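V-type ATPase 116 kDa subunit (Meiothermus ruber, PDB 3RRK) probably serves, through this cytoplasmic N-terminal domain of subunit I, as part of the stator of a rotary V-type ATPase that couples ATP turnover to proton transport. Local coordinates at residues 52-56 / 57-61; 100-103 / 104-108; 114-117 / 118-122. All coordinates share one frame; numbering follows the deposited sequence. Where two conformers were deposited one is given.

Contact 1 of 3, residues 52-56 / 57-61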
loop_
_atom_site.group_PDB
_atom_site.type_symbol
_atom_site.label_atom_id
_atom_site.label_comp_id
_atom_site.label_asym_id
_atom_site.label_seq_id
_atom_site.Cartn_x
_atom_site.Cartn_y
_atom_site.Cartn_z
ATOM N N TYR A 52 -12.931 33.101 -12.639
ATOM C CA TYR A 52 -11.871 32.632 -11.747
ATOM C C TYR A 52 -11.505 31.160 -12.000
ATOM O O TYR A 52 -10.980 30.471 -11.128
ATOM C CB TYR A 52 -12.261 32.882 -10.291
ATOM C CG TYR A 52 -12.475 34.352 -10.006
ATOM C CD1 TYR A 52 -11.396 35.195 -9.770
ATOM C CD2 TYR A 52 -13.752 34.904 -10.000
ATOM C CE1 TYR A 52 -11.579 36.545 -9.523
ATOM C CE2 TYR A 52 -13.947 36.254 -9.755
ATOM C CZ TYR A 52 -12.854 37.070 -9.517
ATOM O OH TYR A 52 -13.033 38.417 -9.272
ATOM N N ARG A 53 -11.790 30.710 -13.219
ATOM C CA ARG A 53 -11.504 29.365 -13.703
ATOM C C ARG A 53 -9.999 29.190 -13.880
ATOM O O ARG A 53 -9.350 30.031 -14.500
ATOM C CB ARG A 53 -12.202 29.208 -15.053
ATOM C CG ARG A 53 -12.044 27.886 -15.760
ATOM C CD ARG A 53 -12.538 28.039 -17.194
ATOM N NE ARG A 53 -12.897 26.771 -17.830
ATOM C CZ ARG A 53 -12.046 25.987 -18.484
ATOM N NH1 ARG A 53 -10.766 26.323 -18.581
ATOM N NH2 ARG A 53 -12.473 24.860 -19.035
ATOM N N LEU A 54 -9.442 28.109 -13.337
ATOM C CA LEU A 54 -8.001 27.848 -13.419
ATOM C C LEU A 54 -7.515 27.759 -14.860
ATOM O O LEU A 54 -8.171 27.124 -15.692
ATOM C CB LEU A 54 -7.667 26.528 -12.724
ATOM C CG LEU A 54 -7.865 26.406 -11.216
ATOM C CD1 LEU A 54 -7.542 25.013 -10.765
ATOM C CD2 LEU A 54 -7.000 27.407 -10.483
ATOM N N SER A 55 -6.365 28.371 -15.156
ATOM C CA SER A 55 -5.750 28.252 -16.489
ATOM C C SER A 55 -5.118 26.875 -16.693
ATOM O O SER A 55 -4.823 26.176 -15.724
ATOM C CB SER A 55 -4.706 29.356 -16.731
ATOM O OG SER A 55 -3.583 29.244 -15.867
ATOM N N PRO A 56 -4.918 26.470 -17.954
ATOM C CA PRO A 56 -4.229 25.195 -18.192
ATOM C C PRO A 56 -2.973 25.148 -17.358
ATOM O O PRO A 56 -2.643 24.136 -16.755
ATOM C CB PRO A 56 -3.878 25.266 -19.672
ATOM C CG PRO A 56 -4.984 26.116 -20.268
ATOM C CD PRO A 56 -5.442 27.067 -19.193
ATOM N N THR A 57 -2.294 26.281 -17.295
ATOM C CA THR A 57 -1.097 26.408 -16.479
ATOM C C THR A 57 -1.329 26.163 -14.989
ATOM O O THR A 57 -0.570 25.429 -14.353
ATOM C CB THR A 57 -0.419 27.756 -16.732
ATOM O OG1 THR A 57 0.133 27.744 -18.058
ATOM C CG2 THR A 57 0.685 27.993 -15.736
ATOM N N GLU A 58 -2.380 26.747 -14.425
ATOM C CA GLU A 58 -2.686 26.499 -13.018
ATOM C C GLU A 58 -3.167 25.061 -12.729
ATOM O O GLU A 58 -2.875 24.492 -11.664
ATOM C CB GLU A 58 -3.687 27.526 -12.501
ATOM C CG GLU A 58 -3.081 28.894 -12.276
ATOM C CD GLU A 58 -4.022 30.026 -12.657
ATOM O OE1 GLU A 58 -5.009 29.778 -13.386
ATOM O OE2 GLU A 58 -3.763 31.168 -12.231
ATOM N N GLU A 59 -3.908 24.478 -13.671
ATOM C CA GLU A 59 -4.306 23.087 -13.542
ATOM C C GLU A 59 -3.090 22.157 -13.511
ATOM O O GLU A 59 -3.078 21.147 -12.798
ATOM C CB GLU A 59 -5.304 22.699 -14.630
ATOM C CG GLU A 59 -6.751 22.923 -14.194
ATOM C CD GLU A 59 -7.686 23.190 -15.365
ATOM O OE1 GLU A 59 -7.448 22.613 -16.452
ATOM O OE2 GLU A 59 -8.656 23.978 -15.200
ATOM N N ALA A 60 -2.045 22.518 -14.245
ATOM C CA ALA A 60 -0.856 21.700 -14.238
ATOM C C ALA A 60 -0.114 21.821 -12.904
ATOM O O ALA A 60 0.455 20.848 -12.399
ATOM C CB ALA A 60 0.012 22.062 -15.382
ATOM N N GLU A 61 -0.124 23.009 -12.323
ATOM C CA GLU A 61 0.439 23.184 -10.983
ATOM C C GLU A 61 -0.320 22.350 -9.945
ATOM O O GLU A 61 0.288 21.676 -9.109
ATOM C CB GLU A 61 0.464 24.671 -10.587
ATOM C CG GLU A 61 1.341 25.556 -11.498
ATOM C CD GLU A 61 1.071 27.062 -11.368
ATOM O OE1 GLU A 61 0.294 27.482 -10.476
ATOM O OE2 GLU A 61 1.629 27.832 -12.181
#

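Contact 2 of 3, residues 100-103 / 104-108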
loop_
_atom_site.group_PDB
_atom_site.type_symbol
_atom_site.label_atom_id
_atom_site.label_comp_id
_atom_site.label_asym_id
_atom_site.label_seq_id
_atom_site.Cartn_x
_atom_site.Cartn_y
_atom_site.Cartn_z
ATOM N N VAL A 100 13.513 18.051 -4.282
ATOM C CA VAL A 100 13.896 17.472 -2.999
ATOM C C VAL A 100 13.271 16.092 -2.781
ATOM O O VAL A 100 13.839 15.250 -2.096
ATOM C CB VAL A 100 13.510 18.431 -1.824
ATOM C CG1 VAL A 100 13.647 17.756 -0.450
ATOM C CG2 VAL A 100 14.358 19.680 -1.894
ATOM N N LEU A 101 12.122 15.858 -3.396
ATOM C CA LEU A 101 11.311 14.690 -3.091
ATOM C C LEU A 101 11.497 13.500 -4.037
ATOM O O LEU A 101 11.345 12.360 -3.611
ATOM C CB LEU A 101 9.833 15.092 -3.048
ATOM C CG LEU A 101 8.781 13.997 -2.847
ATOM C CD1 LEU A 101 8.927 13.380 -1.450
ATOM C CD2 LEU A 101 7.356 14.576 -3.045
ATOM N N ARG A 102 11.815 13.754 -5.302
ATOM C CA ARG A 102 11.926 12.663 -6.271
ATOM C C ARG A 102 12.901 11.566 -5.848
ATOM O O ARG A 102 12.549 10.390 -5.841
ATOM C CB ARG A 102 12.286 13.183 -7.662
ATOM C CG ARG A 102 11.117 13.210 -8.611
ATOM C CD ARG A 102 10.970 11.906 -9.363
ATOM N NE ARG A 102 10.970 10.728 -8.498
ATOM C CZ ARG A 102 9.877 10.105 -8.066
ATOM N NH1 ARG A 102 9.999 9.038 -7.294
ATOM N NH2 ARG A 102 8.667 10.546 -8.392
ATOM N N PRO A 103 14.131 11.945 -5.490
ATOM C CA PRO A 103 15.114 10.934 -5.116
ATOM C C PRO A 103 14.654 10.156 -3.892
ATOM O O PRO A 103 14.815 8.934 -3.831
ATOM C CB PRO A 103 16.347 11.770 -4.754
ATOM C CG PRO A 103 16.124 13.092 -5.395
ATOM C CD PRO A 103 14.661 13.308 -5.340
ATOM N N VAL A 104 14.112 10.877 -2.918
ATOM C CA VAL A 104 13.625 10.288 -1.688
ATOM C C VAL A 104 12.443 9.345 -1.925
ATOM O O VAL A 104 12.388 8.255 -1.375
ATOM C CB VAL A 104 13.194 11.393 -0.699
ATOM C CG1 VAL A 104 12.478 10.788 0.500
ATOM C CG2 VAL A 104 14.404 12.204 -0.269
ATOM N N ALA A 105 11.491 9.775 -2.735
ATOM C CA ALA A 105 10.341 8.942 -3.047
ATOM C C ALA A 105 10.730 7.664 -3.822
ATOM O O ALA A 105 10.180 6.585 -3.583
ATOM C CB ALA A 105 9.307 9.747 -3.810
ATOM N N SER A 106 11.675 7.789 -4.750
ATOM C CA SER A 106 12.164 6.631 -5.484
ATOM C C SER A 106 12.876 5.635 -4.566
ATOM O O SER A 106 12.668 4.430 -4.660
ATOM C CB SER A 106 13.085 7.065 -6.613
ATOM O OG SER A 106 12.315 7.550 -7.688
ATOM N N ARG A 107 13.712 6.136 -3.675
ATOM C CA ARG A 107 14.399 5.252 -2.756
ATOM C C ARG A 107 13.419 4.590 -1.823
ATOM O O ARG A 107 13.543 3.412 -1.527
ATOM C CB ARG A 107 15.467 5.989 -1.961
ATOM C CG ARG A 107 16.847 5.930 -2.590
ATOM C CD ARG A 107 17.766 6.964 -1.960
ATOM N NE ARG A 107 18.107 6.652 -0.570
ATOM C CZ ARG A 107 18.267 7.567 0.388
ATOM N NH1 ARG A 107 18.089 8.864 0.122
ATOM N NH2 ARG A 107 18.595 7.186 1.623
ATOM N N ALA A 108 12.428 5.336 -1.362
ATOM C CA ALA A 108 11.508 4.757 -0.403
ATOM C C ALA A 108 10.705 3.697 -1.131
ATOM O O ALA A 108 10.428 2.625 -0.590
ATOM C CB ALA A 108 10.597 5.824 0.233
#

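Contact 3 of 3, residues 114-117 / 118-122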
loop_
_atom_site.group_PDB
_atom_site.type_symbol
_atom_site.label_atom_id
_atom_site.label_comp_id
_atom_site.label_asym_id
_atom_site.label_seq_id
_atom_site.Cartn_x
_atom_site.Cartn_y
_atom_site.Cartn_z
ATOM N N GLU A 114 11.359 -3.989 -1.304
ATOM C CA GLU A 114 12.290 -5.047 -1.023
ATOM C C GLU A 114 11.981 -5.629 0.339
ATOM O O GLU A 114 11.838 -6.845 0.468
ATOM C CB GLU A 114 13.731 -4.537 -1.098
ATOM C CG GLU A 114 14.762 -5.655 -1.033
ATOM C CD GLU A 114 14.516 -6.721 -2.090
ATOM O OE1 GLU A 114 14.244 -6.335 -3.246
ATOM O OE2 GLU A 114 14.580 -7.934 -1.764
ATOM N N ARG A 115 11.872 -4.747 1.339
ATOM C CA ARG A 115 11.541 -5.109 2.728
ATOM C C ARG A 115 10.292 -5.989 2.818
ATOM O O ARG A 115 10.282 -6.996 3.524
ATOM C CB ARG A 115 11.355 -3.854 3.594
ATOM C CG ARG A 115 10.962 -4.159 5.040
ATOM C CD ARG A 115 10.616 -2.906 5.826
ATOM N NE ARG A 115 9.435 -2.256 5.267
ATOM C CZ ARG A 115 9.121 -0.976 5.446
ATOM N NH1 ARG A 115 9.916 -0.198 6.164
ATOM N NH2 ARG A 115 8.017 -0.478 4.887
ATOM N N ALA A 116 9.242 -5.617 2.099
ATOM C CA ALA A 116 8.047 -6.456 2.042
ATOM C C ALA A 116 8.303 -7.829 1.411
ATOM O O ALA A 116 7.771 -8.835 1.880
ATOM C CB ALA A 116 6.883 -5.731 1.318
ATOM N N ALA A 117 9.100 -7.876 0.345
ATOM C CA ALA A 117 9.399 -9.156 -0.319
ATOM C C ALA A 117 10.181 -10.073 0.607
ATOM O O ALA A 117 9.879 -11.259 0.714
ATOM C CB ALA A 117 10.155 -8.947 -1.614
ATOM N N LEU A 118 11.168 -9.514 1.296
ATOM C CA LEU A 118 11.882 -10.257 2.326
ATOM C C LEU A 118 10.986 -10.744 3.455
ATOM O O LEU A 118 11.070 -11.899 3.833
ATOM C CB LEU A 118 13.057 -9.443 2.853
ATOM C CG LEU A 118 14.176 -9.386 1.807
ATOM C CD1 LEU A 118 14.752 -7.990 1.678
ATOM C CD2 LEU A 118 15.265 -10.423 2.105
ATOM N N GLU A 119 10.116 -9.891 3.984
ATOM C CA GLU A 119 9.281 -10.310 5.104
ATOM C C GLU A 119 8.317 -11.419 4.701
ATOM O O GLU A 119 8.075 -12.345 5.469
ATOM C CB GLU A 119 8.529 -9.127 5.703
ATOM C CG GLU A 119 9.429 -8.041 6.262
ATOM C CD GLU A 119 8.653 -6.798 6.666
ATOM O OE1 GLU A 119 7.483 -6.658 6.241
ATOM O OE2 GLU A 119 9.215 -5.959 7.403
ATOM N N GLU A 120 7.776 -11.327 3.492
ATOM C CA GLU A 120 6.844 -12.338 2.998
ATOM C C GLU A 120 7.592 -13.646 2.758
ATOM O O GLU A 120 7.044 -14.736 2.937
ATOM C CB GLU A 120 6.161 -11.868 1.706
ATOM C CG GLU A 120 4.699 -11.427 1.852
ATOM C CD GLU A 120 4.513 -10.043 2.506
ATOM O OE1 GLU A 120 4.341 -9.981 3.749
ATOM O OE2 GLU A 120 4.510 -9.022 1.777
ATOM N N GLU A 121 8.854 -13.524 2.358
ATOM C CA GLU A 121 9.698 -14.672 2.082
ATOM C C GLU A 121 9.974 -15.436 3.375
ATOM O O GLU A 121 9.773 -16.649 3.466
ATOM C CB GLU A 121 11.015 -14.187 1.449
ATOM C CG GLU A 121 11.746 -15.186 0.510
ATOM C CD GLU A 121 12.841 -14.524 -0.337
ATOM O OE1 GLU A 121 13.400 -13.484 0.084
ATOM O OE2 GLU A 121 13.135 -15.045 -1.433
ATOM N N ILE A 122 10.430 -14.700 4.379
ATOM C CA ILE A 122 10.731 -15.253 5.688
ATOM C C ILE A 122 9.521 -15.912 6.349
ATOM O O ILE A 122 9.643 -16.960 6.981
ATOM C CB ILE A 122 11.305 -14.173 6.593
ATOM C CG1 ILE A 122 12.657 -13.716 6.050
ATOM C CG2 ILE A 122 11.459 -14.677 8.001
ATOM C CD1 ILE A 122 13.219 -12.492 6.771
#

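Contact 1 of 3, residues 52-56 / 57-61
Ser55 and Glu58 face each other across the first turn of a helix and exchange bonds in both directions, the reciprocal pattern of a capping box. Ser55 is the N-cap: its OG accepts from Glu58 N at 3.1 Å with an N-H...O angle of 156°. In return the Glu58 chain, bent at chi2, folds back until OE1 stands 2.6 Å from Ser55 N. That bond is nearly straight, at 174°, and the N-H meets OE1 almost along the C-O axis of the carboxylate. A weak second bond runs from Ser55 OG to the same OE1, so one carboxylate oxygen receives both the amide and the hydroxyl of Ser55. The serine torsion explains the double role: with chi1 at 66°, OG sits between the backbone N and the carbonyl carbon, within range of OE1 and Glu58 N alike. Leu54 crosses both glutamates obliquely, its CD2 lying 3.9 Å from Glu58 CB, while its CB lies 3.7 Å from Glu59 OE2. The Glu59 chain runs extended beyond CG past Leu54, and Arg53 NH1 remains 4.6 Å from Glu59 OE2, a separation that allows charge attraction at most. The regular helix bonds begin here, Glu59 N donating to Ser55 O at 2.8 Å and Ala60 N to Pro56 O at 3.0 Å. The cap thus supplies acceptors for amides at the helix start, where the carboxylate would probably also be stabilised by the helix dipole. The segment 52-56 is the end of the loop that leaves strand 41-44 and enters helix 56-79; Leu54 packs on Val277 and Ala278 of helix 224-281, Glu58 touches Tyr274 of that helix, and Tyr52 rests on Lys16 and Ile18 of strand 15-21.

Contact 2 of 3, residues 100-103 / 104-108
Val104 and Pro103, adjoining residues where the two segments join, have the most surface buried here, with Arg102 next among the side chains of 100-103. Val104 sends its two methyls apart: CG1 is anti to the backbone N (chi1 171°), which leaves CG2 beside that N and 3.6 Å from Val100 O, one turn back. Its CB also lies 3.6 Å from Leu101 O, so the branched side chain lies against the carbonyls of the preceding turn. Pro103 has no amide hydrogen, and the helix is kinked at this point because its N makes no bond to the turn before. The Pro103 carbonyl still accepts, O taking a bond from Arg107 N at 3.0 Å. The lower part of the Arg107 chain passes alongside that same oxygen, CB lying 3.5 Å from Pro103 O. Arg102 curls along the helix, bent at chi2 and chi3, and brings NH1 to Ser106 OG at 2.8 Å. The N-H...O angle of 141° and the position of OG 26° out of the guanidinium plane mark this as a bent bond, near the group's edge; since Arg102 has two conformers, the bond is doubtful as a fixed feature. Ala105 N donates to Leu101 O at 2.7 Å. Leu101 and Val104 both reach Leu260 of helix 224-281, and Leu101 also packs on Val68 of helix 56-79. The arrangement is a proline kink within an i to i+4 bonded alpha-helix, set in the packed helices that make up the elongated middle of this domain.

Contact 3 of 3, residues 114-117 / 118-122
The Arg115 guanidinium and the Glu119 carboxylate are turned almost alike, their planes 17° apart, and the two side chains run side by side in the same direction. They do not meet as a salt bridge: Glu119 OE2 lies obliquely to the guanidinium and well out of its plane, 4.3 Å from Arg115 NE, with no N-H aimed at it. What touches is the aliphatic part of the arginine, OE2 lying 3.4 Å from Arg115 CG. The arginine's CG is anti to the backbone N (chi1 178°) and the chain bends only at chi3, which carries the guanidinium beyond the carboxylate, where NH1 donates to Val78 O. Nearer the backbone, Glu119 CG lies beside Arg115 O. With a lysine in place of Glu119 the carboxylate is gone, and Arg115 would probably lose the nearby opposite charge and the contact along its CG. These spacings of four residues belong to a continuous alpha-helix, 94-138, part of the long helical stem of the domain; Leu118 N donates to Glu114 O at 2.9 Å, nearly straight at 171°, and Glu119 N to Arg115 O at 2.9 Å. On a different side of the helix Glu114 angles across Leu118. The glutamate chain bends at chi2, bringing CG to 3.6 Å from Leu118 CD1, so its CG packs on the methyl, with OE2 simply lying alongside at 3.4 Å from Leu118 CD1. Glu120, likewise bent at chi2, doubles back over the helix backbone, with OE2 3.3 Å from Ala116 O; both atoms are acceptors, and the approach is not a bond. Glu121 turns to helix 224-281, where its OE2 forms a salt bridge with Arg234 NE, and Leu118 touches Glu241 of the same helix.

Along the chain the three contacts come in series: contact 1 opens helix 56-79, and contacts 2 and 3 follow on helix 94-138, the next helix. Their centres lie about 26 Å apart for contacts 1 and 2, about 21 Å for 2 and 3, and about 43 Å for 1 and 3, and none touches another. Helix 224-281 is the shared neighbour, meeting side chains from all three; helix 56-79 also packs against contact 2. Contact 1 lies beside the sheet that includes strands 15-21 and 41-44, whereas contact 3 lies farther along the helical stem. Together they sample an elongated domain from one lobe into its middle, in a subunit that probably belongs to the stator.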